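Local coordinates for protein transcriptional regulator (Rhodococcus jostii, PDB 5CYV) that binds p-coumaroyl-CoA and probably acts as a MarR-family DNA-binding transcriptional regulator of p-hydroxycinnamate metabolism, at residues T33-A46 with Q68-V82. Residues are numbered along the deposited sequence; the frame is centred on the assembly and turned at random. Where two conformers were deposited one is given.
With WCA (p-coumaroyl-CoA), chain J.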
loop_
_atom_site.group_PDB
_atom_site.type_symbol
_atom_site.label_atom_id
_atom_site.label_comp_id
_atom_site.label_asym_id
_atom_site.label_seq_id
_atom_site.Cartn_x
_atom_site.Cartn_y
_atom_site.Cartn_z
ATOM N N THR B 33 -7.465 20.165 1.348
ATOM C CA THR B 33 -8.373 19.856 2.436
ATOM C C THR B 33 -7.711 19.858 3.790
ATOM O O THR B 33 -8.390 19.777 4.794
ATOM C CB THR B 33 -9.003 18.466 2.237
ATOM O OG1 THR B 33 -8.035 17.448 2.546
ATOM C CG2 THR B 33 -9.534 18.269 0.803
ATOM N N GLY B 34 -6.391 19.844 3.777
ATOM C CA GLY B 34 -5.638 19.710 5.020
ATOM C C GLY B 34 -5.628 18.320 5.618
ATOM O O GLY B 34 -5.075 18.166 6.708
ATOM N N LEU B 35 -6.234 17.351 4.965
ATOM C CA LEU B 35 -6.292 15.979 5.455
ATOM C C LEU B 35 -5.118 15.212 4.834
ATOM O O LEU B 35 -4.526 15.663 3.849
ATOM C CB LEU B 35 -7.580 15.273 5.032
ATOM C CG LEU B 35 -8.844 16.012 5.546
ATOM C CD1 LEU B 35 -10.008 15.400 4.826
ATOM C CD2 LEU B 35 -8.960 15.824 7.028
ATOM N N ARG B 36 -4.871 14.022 5.352
ATOM C CA ARG B 36 -3.926 13.058 4.823
ATOM C C ARG B 36 -4.635 11.692 4.769
ATOM O O ARG B 36 -5.744 11.605 5.142
ATOM C CB ARG B 36 -2.609 13.010 5.572
ATOM C CG ARG B 36 -1.675 14.135 5.196
ATOM C CD ARG B 36 -0.485 14.246 6.105
ATOM N NE ARG B 36 0.286 13.041 6.221
ATOM C CZ ARG B 36 1.100 12.581 5.312
ATOM N NH1 ARG B 36 1.284 13.223 4.195
ATOM N NH2 ARG B 36 1.761 11.480 5.556
ATOM N N VAL B 37 -3.962 10.670 4.285
ATOM C CA VAL B 37 -4.723 9.453 4.023
ATOM C C VAL B 37 -5.434 8.919 5.302
ATOM O O VAL B 37 -6.612 8.552 5.211
ATOM C CB VAL B 37 -3.880 8.304 3.422
ATOM C CG1 VAL B 37 -3.313 8.596 1.989
ATOM C CG2 VAL B 37 -2.835 7.857 4.340
ATOM N N ARG B 38 -4.766 8.935 6.460
ATOM C CA ARG B 38 -5.468 8.371 7.644
ATOM C C ARG B 38 -6.588 9.262 8.193
ATOM O O ARG B 38 -7.665 8.731 8.502
ATOM C CB ARG B 38 -4.472 8.075 8.778
ATOM C CG ARG B 38 -3.505 6.932 8.439
ATOM C CD ARG B 38 -2.736 6.553 9.692
ATOM N NE ARG B 38 -1.781 5.453 9.393
ATOM C CZ ARG B 38 -1.136 4.758 10.304
ATOM N NH1 ARG B 38 -0.250 3.812 9.923
ATOM N NH2 ARG B 38 -1.346 4.972 11.642
ATOM N N SER B 39 -6.372 10.561 8.289
ATOM C CA SER B 39 -7.460 11.426 8.784
ATOM C C SER B 39 -8.611 11.449 7.809
ATOM O O SER B 39 -9.788 11.473 8.229
ATOM C CB SER B 39 -6.960 12.831 9.077
ATOM O OG SER B 39 -6.272 13.429 7.969
ATOM N N TYR B 40 -8.321 11.452 6.497
ATOM C CA TYR B 40 -9.387 11.286 5.538
ATOM C C TYR B 40 -10.166 10.012 5.710
ATOM O O TYR B 40 -11.416 10.033 5.671
ATOM C CB TYR B 40 -8.780 11.364 4.101
ATOM C CG TYR B 40 -9.703 10.974 2.997
ATOM C CD1 TYR B 40 -10.692 11.822 2.556
ATOM C CD2 TYR B 40 -9.558 9.704 2.365
ATOM C CE1 TYR B 40 -11.558 11.456 1.527
ATOM C CE2 TYR B 40 -10.391 9.350 1.317
ATOM C CZ TYR B 40 -11.387 10.238 0.893
ATOM O OH TYR B 40 -12.267 9.861 -0.083
ATOM N N SER B 41 -9.476 8.898 5.915
ATOM C CA SER B 41 -10.187 7.626 6.073
ATOM C C SER B 41 -11.133 7.669 7.284
ATOM O O SER B 41 -12.257 7.179 7.183
ATOM C CB SER B 41 -9.196 6.474 6.275
ATOM O OG SER B 41 -8.332 6.346 5.123
ATOM N N VAL B 42 -10.655 8.221 8.404
ATOM C CA VAL B 42 -11.540 8.307 9.576
ATOM C C VAL B 42 -12.773 9.157 9.326
ATOM O O VAL B 42 -13.900 8.737 9.646
ATOM C CB VAL B 42 -10.773 8.845 10.780
ATOM C CG1 VAL B 42 -11.703 9.022 12.007
ATOM C CG2 VAL B 42 -9.641 7.857 11.110
ATOM N N LEU B 43 -12.554 10.286 8.652
ATOM C CA LEU B 43 -13.665 11.196 8.316
ATOM C C LEU B 43 -14.682 10.479 7.406
ATOM O O LEU B 43 -15.918 10.551 7.625
ATOM C CB LEU B 43 -13.104 12.478 7.696
ATOM C CG LEU B 43 -14.223 13.449 7.297
ATOM C CD1 LEU B 43 -15.056 13.868 8.519
ATOM C CD2 LEU B 43 -13.598 14.702 6.668
ATOM N N VAL B 44 -14.189 9.770 6.377
ATOM C CA VAL B 44 -15.070 9.068 5.465
ATOM C C VAL B 44 -15.874 8.025 6.232
ATOM O O VAL B 44 -17.110 7.899 6.077
ATOM C CB VAL B 44 -14.259 8.426 4.384
ATOM C CG1 VAL B 44 -15.098 7.374 3.623
ATOM C CG2 VAL B 44 -13.780 9.525 3.442
ATOM N N LEU B 45 -15.191 7.299 7.119
ATOM C CA LEU B 45 -15.895 6.213 7.825
ATOM C C LEU B 45 -16.928 6.767 8.805
ATOM O O LEU B 45 -18.002 6.167 8.971
ATOM C CB LEU B 45 -14.886 5.290 8.551
ATOM C CG LEU B 45 -14.040 4.470 7.572
ATOM C CD1 LEU B 45 -12.844 3.866 8.303
ATOM C CD2 LEU B 45 -14.816 3.362 6.906
ATOM N N ALA B 46 -16.668 7.917 9.381
ATOM C CA ALA B 46 -17.662 8.549 10.244
ATOM C C ALA B 46 -18.867 9.002 9.428
ATOM O O ALA B 46 -20.001 8.852 9.873
ATOM C CB ALA B 46 -17.048 9.723 10.990
ATOM N N GLN B 68 -4.252 3.785 17.780
ATOM C CA GLN B 68 -3.677 4.616 16.695
ATOM C C GLN B 68 -4.726 5.521 16.086
ATOM O O GLN B 68 -4.418 6.419 15.342
ATOM C CB GLN B 68 -3.006 3.741 15.614
ATOM C CG GLN B 68 -1.791 3.027 16.196
ATOM C CD GLN B 68 -0.656 2.720 15.178
ATOM O OE1 GLN B 68 -0.636 3.204 14.049
ATOM N NE2 GLN B 68 0.275 1.875 15.611
ATOM N N ILE B 69 -5.991 5.307 16.441
ATOM C CA ILE B 69 -7.062 6.089 15.859
ATOM C C ILE B 69 -7.358 7.319 16.727
ATOM O O ILE B 69 -7.837 8.332 16.175
ATOM C CB ILE B 69 -8.400 5.202 15.753
ATOM C CG1 ILE B 69 -8.152 3.971 14.877
ATOM C CG2 ILE B 69 -9.635 5.959 15.238
ATOM C CD1 ILE B 69 -7.614 4.319 13.514
ATOM N N VAL B 70 -7.001 7.266 18.019
ATOM C CA VAL B 70 -7.375 8.343 18.932
ATOM C C VAL B 70 -6.869 9.705 18.444
ATOM O O VAL B 70 -7.637 10.676 18.423
ATOM C CB VAL B 70 -6.835 8.057 20.314
ATOM C CG1 VAL B 70 -7.150 9.212 21.266
ATOM C CG2 VAL B 70 -7.438 6.759 20.830
ATOM N N GLY B 71 -5.596 9.767 18.032
ATOM C CA GLY B 71 -5.034 11.036 17.584
ATOM C C GLY B 71 -5.584 11.574 16.285
ATOM O O GLY B 71 -5.622 12.776 16.055
ATOM N N LEU B 72 -6.020 10.671 15.394
ATOM C CA LEU B 72 -6.689 11.069 14.178
ATOM C C LEU B 72 -8.034 11.715 14.485
ATOM O O LEU B 72 -8.371 12.742 13.902
ATOM C CB LEU B 72 -6.949 9.856 13.290
ATOM C CG LEU B 72 -5.698 9.066 12.931
ATOM C CD1 LEU B 72 -6.063 7.846 12.207
ATOM C CD2 LEU B 72 -4.777 9.928 12.007
ATOM N N VAL B 73 -8.772 11.091 15.409
ATOM C CA VAL B 73 -10.030 11.696 15.870
ATOM C C VAL B 73 -9.748 13.021 16.556
ATOM O O VAL B 73 -10.498 14.000 16.309
ATOM C CB VAL B 73 -10.817 10.733 16.771
ATOM C CG1 VAL B 73 -12.069 11.428 17.348
ATOM C CG2 VAL B 73 -11.169 9.444 15.954
ATOM N N ASP B 74 -8.664 13.121 17.356
ATOM C CA ASP B 74 -8.359 14.401 17.997
ATOM C C ASP B 74 -8.141 15.482 16.938
ATOM O O ASP B 74 -8.546 16.631 17.110
ATOM C CB ASP B 74 -7.096 14.296 18.873
ATOM C CG ASP B 74 -7.274 13.447 20.138
ATOM O OD1 ASP B 74 -8.409 13.147 20.565
ATOM O OD2 ASP B 74 -6.197 13.112 20.737
ATOM N N GLU B 75 -7.405 15.131 15.879
ATOM C CA GLU B 75 -7.128 16.083 14.810
ATOM C C GLU B 75 -8.428 16.551 14.155
ATOM O O GLU B 75 -8.630 17.755 13.940
ATOM C CB GLU B 75 -6.176 15.449 13.784
ATOM C CG GLU B 75 -5.954 16.302 12.580
ATOM C CD GLU B 75 -4.956 15.732 11.580
ATOM O OE1 GLU B 75 -4.865 16.324 10.492
ATOM O OE2 GLU B 75 -4.311 14.688 11.832
ATOM N N LEU B 76 -9.298 15.604 13.844
ATOM C CA LEU B 76 -10.531 15.971 13.191
ATOM C C LEU B 76 -11.415 16.748 14.130
ATOM O O LEU B 76 -12.137 17.674 13.675
ATOM C CB LEU B 76 -11.251 14.699 12.729
ATOM C CG LEU B 76 -10.535 13.934 11.593
ATOM C CD1 LEU B 76 -11.244 12.627 11.399
ATOM C CD2 LEU B 76 -10.577 14.724 10.270
ATOM N N GLU B 77 -11.376 16.414 15.418
ATOM C CA GLU B 77 -12.246 17.103 16.369
ATOM C C GLU B 77 -11.767 18.556 16.567
ATOM O O GLU B 77 -12.592 19.471 16.652
ATOM C CB GLU B 77 -12.334 16.345 17.710
ATOM C CG GLU B 77 -13.541 16.871 18.589
ATOM C CD GLU B 77 -13.912 15.997 19.817
ATOM O OE1 GLU B 77 -13.034 15.231 20.281
ATOM O OE2 GLU B 77 -15.057 16.128 20.377
ATOM N N GLU B 78 -10.463 18.777 16.597
ATOM C CA GLU B 78 -9.952 20.128 16.763
ATOM C C GLU B 78 -10.345 21.017 15.596
ATOM O O GLU B 78 -10.469 22.240 15.789
ATOM C CB GLU B 78 -8.430 20.117 16.918
ATOM C CG GLU B 78 -7.895 21.483 17.215
ATOM C CD GLU B 78 -8.199 21.937 18.618
ATOM O OE1 GLU B 78 -8.303 21.064 19.512
ATOM O OE2 GLU B 78 -8.332 23.167 18.828
ATOM N N ARG B 79 -10.546 20.421 14.410
ATOM C CA ARG B 79 -11.000 21.187 13.259
ATOM C C ARG B 79 -12.499 21.281 13.156
ATOM O O ARG B 79 -13.011 21.876 12.199
ATOM C CB ARG B 79 -10.461 20.575 11.952
ATOM C CG ARG B 79 -8.971 20.775 11.712
ATOM C CD ARG B 79 -8.591 20.165 10.373
ATOM N NE ARG B 79 -9.184 20.915 9.255
ATOM C CZ ARG B 79 -9.032 20.548 7.966
ATOM N NH1 ARG B 79 -8.307 19.505 7.649
ATOM N NH2 ARG B 79 -9.615 21.254 7.000
ATOM N N GLY B 80 -13.222 20.685 14.106
ATOM C CA GLY B 80 -14.675 20.796 14.069
ATOM C C GLY B 80 -15.330 19.897 13.003
ATOM O O GLY B 80 -16.468 20.123 12.588
ATOM N N LEU B 81 -14.624 18.859 12.622
ATOM C CA LEU B 81 -15.100 17.988 11.549
ATOM C C LEU B 81 -15.809 16.745 12.098
ATOM O O LEU B 81 -16.626 16.144 11.416
ATOM C CB LEU B 81 -13.935 17.535 10.654
ATOM C CG LEU B 81 -13.149 18.678 10.020
ATOM C CD1 LEU B 81 -11.908 18.162 9.294
ATOM C CD2 LEU B 81 -14.085 19.401 9.008
ATOM N N VAL B 82 -15.424 16.312 13.306
ATOM C CA VAL B 82 -16.168 15.231 13.983
ATOM C C VAL B 82 -16.320 15.624 15.421
ATOM O O VAL B 82 -15.608 16.523 15.914
ATOM C CB VAL B 82 -15.451 13.837 13.916
ATOM C CG1 VAL B 82 -15.192 13.385 12.494
ATOM C CG2 VAL B 82 -14.090 13.833 14.695
HETATM C C4 WCA J . 10.570 -6.294 13.599
HETATM C C5 WCA J . 11.741 -5.610 13.285
HETATM C C6 WCA J . 12.960 -6.020 13.942
HETATM C C8 WCA J . 10.115 -4.705 12.099
HETATM N N1 WCA J . 12.906 -7.044 14.825
HETATM N N3 WCA J . 10.612 -7.316 14.505
HETATM C CAV WCA J . -7.281 5.587 1.985
HETATM C CAT WCA J . -8.126 6.215 1.124
HETATM C CBS WCA J . -7.854 6.079 -0.246
HETATM O OAJ WCA J . -8.715 6.722 -1.174
HETATM C CAU WCA J . -6.820 5.336 -0.709
HETATM C CAW WCA J . -5.952 4.673 0.166
HETATM C CBT WCA J . -6.224 4.801 1.506
HETATM C CAR WCA J . -5.303 4.056 2.387
HETATM C CAQ WCA J . -5.630 3.936 3.803
HETATM C CBP WCA J . -4.717 2.966 4.520
HETATM O OAD WCA J . -3.982 2.151 4.078
HETATM S SBO WCA J . -4.896 3.159 6.242
HETATM C CBA WCA J . -3.821 1.798 6.798
HETATM C CAY WCA J . -2.414 2.369 7.256
HETATM N NBH WCA J . -1.532 2.525 6.151
HETATM C CBQ WCA J . -0.917 3.843 5.945
HETATM O OAE WCA J . -1.041 4.788 6.733
HETATM C CBB WCA J . -0.008 3.989 4.765
HETATM C CAZ WCA J . 1.492 4.014 5.181
HETATM N NBI WCA J . 2.017 2.738 5.705
HETATM C CBR WCA J . 2.080 2.403 7.051
HETATM O OAF WCA J . 1.563 3.183 7.858
HETATM C CBX WCA J . 2.768 1.123 7.501
HETATM O OAK WCA J . 3.614 0.672 6.405
HETATM C CCD WCA J . 1.760 0.032 7.886
HETATM C CAA WCA J . 1.072 -0.470 6.582
HETATM C CAB WCA J . 0.737 0.513 8.938
HETATM C CBD WCA J . 2.554 -1.181 8.474
HETATM O OBK WCA J . 3.304 -0.552 9.547
HETATM P PCG WCA J . 3.996 -1.476 10.672
HETATM O OAP WCA J . 2.943 -2.399 11.197
HETATM O OAI WCA J . 4.677 -0.472 11.635
HETATM O OBN WCA J . 4.996 -2.402 9.914
HETATM P PCF WCA J . 6.527 -2.375 9.612
HETATM O OAO WCA J . 7.021 -1.121 10.338
HETATM O OAH WCA J . 6.816 -2.674 8.148
HETATM O "O5'" WCA J . 7.088 -3.662 10.418
HETATM C "C5'" WCA J . 6.604 -4.972 10.133
HETATM C "C4'" WCA J . 6.438 -5.952 11.258
HETATM O "O4'" WCA J . 7.917 -6.528 11.634
HETATM C "C3'" WCA J . 5.959 -5.417 12.407
HETATM O "O3'" WCA J . 5.386 -6.469 13.268
HETATM P PCE WCA J . 3.841 -6.531 13.571
HETATM O OAM WCA J . 3.096 -6.535 12.275
HETATM O OAN WCA J . 3.429 -5.343 14.392
HETATM O OAG WCA J . 3.553 -7.797 14.332
HETATM C "C2'" WCA J . 7.224 -4.894 13.123
HETATM O "O2'" WCA J . 7.031 -4.638 14.443
HETATM C "C1'" WCA J . 8.212 -6.082 12.831
HETATM N N9 WCA J . 9.590 -5.685 12.836
HETATM N N7 WCA J . 11.424 -4.632 12.356
HETATM C C2 WCA J . 11.777 -7.667 15.092
HETATM N N6 WCA J . 14.184 -5.344 13.645
HETATM O O HOH W 1 -6.427 18.017 9.183
HETATM O O HOH W 2 -2.697 6.909 13.182
HETATM O O HOH W 3 1.061 2.212 12.019
HETATM O O HOH W 4 -4.021 14.432 8.779
#
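Val42 and Leu76 meet at the tight centre of this helix pair, Val42 CG1 lying 3.7 Å from Leu76 CD1. The two valine methyls divide the work: CG1, anti to the backbone N (chi1 177°), also touches Val73 CG2, while CG2 packs on Leu72 CD1. Leu76 reaches further, its CD2 touching Leu35 CD2, the two side chains crossing at about a right angle, and Leu43 CD1 carries the apolar seam on to Val82 CG1. The short axes of 37-46 and 70-78 pass within 9.4 Å of each other at -76°.

Toward solvent the contact turns polar and watery. Arg79 turns the end of its guanidinium to Thr33 O, with NH1 and NH2 each 2.9 Å from that one oxygen, and water links Arg79 NH1 to Glu75 OE1 and Gly34 O. At the other end Arg38, extended from CG to NE, donates from NH2 to Gln68 OE1 at 3.1 Å, the guanidinium and amide nearly coplanar; two waters bridge the same pair, one running from Arg38 NH1 to Gln68 OE1. NE and NH1 of Arg38 also reach p-coumaroyl-CoA: NE donates almost straight to OAE at 2.8 Å, while the NH1 bond to OAF is distinctly bent. Replacing Arg38 by an alanine takes away the guanidinium and is likely to leave both ligand carbonyls without these donors and the Gln68 amide freer to turn.

Leu72 sets CD2 and CD1 against Arg38 CB, joining the apolar core to this polar end. The whole illustrates a winged helix-turn-helix of the MarR family: helix 70-78, in the position of the recognition helix, leads through a Schellman turn at Gly80 into the wing strands, and rests on a helix that lines the p-coumaroyl-CoA pocket.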